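Local coordinates for Pro-metalloprotease PrtV (Vibrio cholerae, PDB 4L9D), which is a secreted metalloprotease that is probably cytotoxic and may act on host extracellular-matrix proteins, represented here by its calcium-binding PKD1 domain, at residues A10-K15 against Y37-G42. Residues are numbered along the deposited sequence; the frame is centred on the assembly and turned at random.
Sequences ARFELK and YLWDFG
Phe12 and Trp39 meet in the middle of the PKD1 domain, a beta-sandwich in which strand 12-17 belongs to a three-stranded antiparallel sheet and strand 34-40 to the four-stranded one facing it. The CA atoms of Phe12 and Trp39 are 10.5 Å apart, a spacing bridged by side chains rather than by backbone pairing.

The aromatic contact dominates. The benzene ring of the indole reaches the phenyl ring obliquely, with planes at 45° and centroids 4.9 Å apart, a geometry that is neither a stack nor a T. Trp39 CZ3 sits over one face of the Phe12 ring, displaced toward its rim, and lies 3.7 Å from Phe12 CD2. The two side chains run past each other in opposite directions, with the far corner of the indole near the root of the phenylalanine: Trp39 CH2 is 3.5 Å from Phe12 CB. In Phe12, chi1 of 59° directs the side chain into the space between the sheets, and chi2 of 79° sets the turn of the ring beneath Trp39 CZ3. His78 of strand 75-84 meets the Phe12 ring edge-to-face, while Val64 and Leu66 of strand 60-70 also pack against Phe12.

NE1 of the buried Trp39 is hydrogen-bonded to Ala50 O, which helps fix the rotation of the indole.

A slighter apolar contact comes from Leu14, two residues along the same strand, whose side chain also touches Gln80 and Ile82. At the rim of the indole remote from NE1, Leu14 CD2 approaches Trp39 CZ3 at 4.4 Å.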
ATOM      1  N   ALA A  10       4.983  -8.176   2.817  1.00  4.36           N
ATOM      2  CA  ALA A  10       4.465  -6.914   2.289  1.00  3.75           C
ATOM      3  C   ALA A  10       5.210  -5.748   2.937  1.00  3.56           C
ATOM      4  O   ALA A  10       5.385  -5.724   4.159  1.00  3.97           O
ATOM      5  CB  ALA A  10       2.970  -6.773   2.586  1.00  4.27           C
ATOM      6  N   ARG A  11       5.577  -4.765   2.113  1.00  3.89           N
ATOM      7  CA  ARG A  11       6.273  -3.580   2.652  1.00  3.65           C
ATOM      8  C   ARG A  11       6.243  -2.491   1.621  1.00  3.75           C
ATOM      9  O   ARG A  11       6.278  -2.764   0.405  1.00  4.42           O
ATOM     10  CB  ARG A  11       7.737  -3.966   3.012  1.00  3.84           C
ATOM     11  CG  ARG A  11       8.407  -2.936   3.904  1.00  4.02           C
ATOM     12  CD  ARG A  11       9.833  -3.388   4.310  1.00  4.20           C
ATOM     13  NE  ARG A  11      10.636  -3.561   3.126  1.00  4.82           N
ATOM     14  CZ  ARG A  11      11.969  -3.765   3.152  1.00  5.60           C
ATOM     15  NH1 ARG A  11      12.648  -3.698   4.298  1.00  5.59           N
ATOM     16  NH2 ARG A  11      12.589  -3.969   2.027  1.00  8.74           N
ATOM     17  N   PHE A  12       6.171  -1.246   2.081  1.00  3.91           N
ATOM     18  CA  PHE A  12       6.154  -0.103   1.162  1.00  4.05           C
ATOM     19  C   PHE A  12       6.667   1.136   1.933  1.00  4.10           C
ATOM     20  O   PHE A  12       6.717   1.133   3.153  1.00  5.44           O
ATOM     21  CB  PHE A  12       4.767   0.151   0.567  1.00  4.51           C
ATOM     22  CG  PHE A  12       3.699   0.418   1.607  1.00  4.40           C
ATOM     23  CD1 PHE A  12       3.573   1.634   2.207  1.00  5.27           C
ATOM     24  CD2 PHE A  12       2.755  -0.546   1.930  1.00  4.94           C
ATOM     25  CE1 PHE A  12       2.588   1.848   3.145  1.00  5.95           C
ATOM     26  CE2 PHE A  12       1.785  -0.322   2.877  1.00  5.02           C
ATOM     27  CZ  PHE A  12       1.672   0.910   3.478  1.00  4.93           C
ATOM     28  N   GLU A  13       6.967   2.162   1.151  1.00  4.81           N
ATOM     29  CA  GLU A  13       7.217   3.487   1.728  1.00  4.73           C
ATOM     30  C   GLU A  13       6.361   4.514   0.970  1.00  4.58           C
ATOM     31  O   GLU A  13       6.114   4.345  -0.250  1.00  6.65           O
ATOM     32  CB  GLU A  13       8.698   3.871   1.638  1.00  5.37           C
ATOM     33  CG  GLU A  13       9.566   2.880   2.364  1.00  5.72           C
ATOM     34  CD  GLU A  13      11.038   3.224   2.503  1.00  5.90           C
ATOM     35  OE1 GLU A  13      11.434   4.357   2.157  1.00  8.38           O
ATOM     36  OE2 GLU A  13      11.804   2.347   3.024  1.00  7.33           O
ATOM     37  N   LEU A  14       5.922   5.555   1.633  1.00  5.18           N
ATOM     38  CA  LEU A  14       5.019   6.558   1.067  1.00  5.62           C
ATOM     39  C   LEU A  14       5.670   7.940   1.103  1.00  5.34           C
ATOM     40  O   LEU A  14       6.368   8.295   2.039  1.00  8.38           O
ATOM     41  CB  LEU A  14       3.751   6.619   1.857  1.00  6.03           C
ATOM     42  CG  LEU A  14       2.965   5.328   1.969  1.00  5.63           C
ATOM     43  CD1 LEU A  14       1.663   5.532   2.780  1.00  7.78           C
ATOM     44  CD2 LEU A  14       2.662   4.707   0.622  1.00  6.07           C
ATOM     45  N   LYS A  15       5.337   8.722   0.085  1.00  6.32           N
ATOM     46  CA  LYS A  15       5.696  10.124   0.010  0.50  6.85           C
ATOM     47  C   LYS A  15       4.395  10.932  -0.091  1.00  6.04           C
ATOM     48  O   LYS A  15       3.639  10.773  -1.052  1.00  8.39           O
ATOM     49  CB  LYS A  15       6.574  10.473  -1.158  0.50  9.93           C
ATOM     50  CG  LYS A  15       7.036  11.930  -1.071  0.50 14.99           C
ATOM     51  CD  LYS A  15       7.625  12.426  -2.383  0.50 18.99           C
ATOM     52  CE  LYS A  15       6.573  12.753  -3.452  0.50 25.06           C
ATOM     53  NZ  LYS A  15       5.762  13.993  -3.180  0.50 27.72           N
ATOM     54  N   TYR A  37      -1.183  -7.583  -5.919  1.00  3.56           N
ATOM     55  CA  TYR A  37      -1.234  -6.545  -4.908  1.00  3.86           C
ATOM     56  C   TYR A  37      -2.684  -6.097  -4.715  1.00  3.96           C
ATOM     57  O   TYR A  37      -3.411  -5.899  -5.702  1.00  4.76           O
ATOM     58  CB  TYR A  37      -0.443  -5.316  -5.370  1.00  4.80           C
ATOM     59  CG  TYR A  37       0.964  -5.617  -5.771  1.00  4.12           C
ATOM     60  CD1 TYR A  37       1.947  -5.836  -4.850  1.00  5.41           C
ATOM     61  CD2 TYR A  37       1.305  -5.847  -7.113  1.00  5.24           C
ATOM     62  CE1 TYR A  37       3.217  -6.198  -5.171  1.00  6.26           C
ATOM     63  CE2 TYR A  37       2.575  -6.174  -7.484  1.00  5.69           C
ATOM     64  CZ  TYR A  37       3.547  -6.337  -6.505  1.00  6.32           C
ATOM     65  OH  TYR A  37       4.851  -6.701  -6.858  1.00  8.03           O
ATOM     66  N   LEU A  38      -3.064  -5.872  -3.457  1.00  3.91           N
ATOM     67  CA  LEU A  38      -4.308  -5.167  -3.141  1.00  4.12           C
ATOM     68  C   LEU A  38      -3.935  -4.049  -2.181  1.00  3.47           C
ATOM     69  O   LEU A  38      -3.622  -4.300  -0.986  1.00  3.94           O
ATOM     70  CB  LEU A  38      -5.396  -6.088  -2.592  1.00  4.33           C
ATOM     71  CG  LEU A  38      -6.802  -5.565  -2.443  1.00  5.87           C
ATOM     72  CD1 LEU A  38      -6.965  -4.635  -1.272  1.00  6.80           C
ATOM     73  CD2 LEU A  38      -7.360  -4.981  -3.750  1.00  5.58           C
ATOM     74  N   TRP A  39      -3.951  -2.838  -2.662  1.00  3.15           N
ATOM     75  CA  TRP A  39      -3.783  -1.638  -1.840  1.00  3.66           C
ATOM     76  C   TRP A  39      -5.152  -1.158  -1.412  1.00  3.52           C
ATOM     77  O   TRP A  39      -6.138  -1.207  -2.170  1.00  3.95           O
ATOM     78  CB  TRP A  39      -3.151  -0.486  -2.691  1.00  4.11           C
ATOM     79  CG  TRP A  39      -1.736  -0.644  -3.036  1.00  3.92           C
ATOM     80  CD1 TRP A  39      -1.221  -1.317  -4.129  1.00  3.75           C
ATOM     81  CD2 TRP A  39      -0.622  -0.127  -2.316  1.00  3.90           C
ATOM     82  NE1 TRP A  39       0.149  -1.222  -4.140  1.00  3.83           N
ATOM     83  CE2 TRP A  39       0.549  -0.493  -3.036  1.00  4.00           C
ATOM     84  CE3 TRP A  39      -0.477   0.623  -1.161  1.00  4.24           C
ATOM     85  CZ2 TRP A  39       1.831  -0.062  -2.642  1.00  4.75           C
ATOM     86  CZ3 TRP A  39       0.780   0.998  -0.763  1.00  4.66           C
ATOM     87  CH2 TRP A  39       1.927   0.663  -1.484  1.00  4.86           C
ATOM     88  N   ASP A  40      -5.176  -0.614  -0.203  1.00  3.92           N
ATOM     89  CA  ASP A  40      -6.409  -0.191   0.465  1.00  3.61           C
ATOM     90  C   ASP A  40      -6.042   1.109   1.155  1.00  3.54           C
ATOM     91  O   ASP A  40      -5.246   1.130   2.095  1.00  4.02           O
ATOM     92  CB  ASP A  40      -6.804  -1.333   1.378  1.00  4.35           C
ATOM     93  CG  ASP A  40      -7.804  -1.057   2.453  1.00  4.17           C
ATOM     94  OD1 ASP A  40      -8.223   0.105   2.662  1.00  4.45           O
ATOM     95  OD2 ASP A  40      -8.184  -2.055   3.155  1.00  5.87           O
ATOM     96  N   PHE A  41      -6.567   2.245   0.666  1.00  3.31           N
ATOM     97  CA  PHE A  41      -6.070   3.525   1.069  1.00  3.49           C
ATOM     98  C   PHE A  41      -6.705   4.095   2.334  1.00  3.60           C
ATOM     99  O   PHE A  41      -6.399   5.209   2.749  1.00  4.23           O
ATOM    100  CB  PHE A  41      -6.184   4.513  -0.107  1.00  3.86           C
ATOM    101  CG  PHE A  41      -5.481   4.026  -1.391  1.00  3.67           C
ATOM    102  CD1 PHE A  41      -4.252   3.455  -1.371  1.00  4.10           C
ATOM    103  CD2 PHE A  41      -6.123   4.214  -2.600  1.00  4.80           C
ATOM    104  CE1 PHE A  41      -3.630   3.069  -2.550  1.00  4.32           C
ATOM    105  CE2 PHE A  41      -5.517   3.785  -3.794  1.00  5.49           C
ATOM    106  CZ  PHE A  41      -4.258   3.254  -3.743  1.00  4.88           C
ATOM    107  N   GLY A  42      -7.593   3.333   2.960  1.00  3.34           N
ATOM    108  CA  GLY A  42      -8.168   3.766   4.245  1.00  3.61           C
ATOM    109  C   GLY A  42      -9.275   4.777   4.084  1.00  3.22           C
ATOM    110  O   GLY A  42      -9.605   5.480   5.035  1.00  3.76           O
TER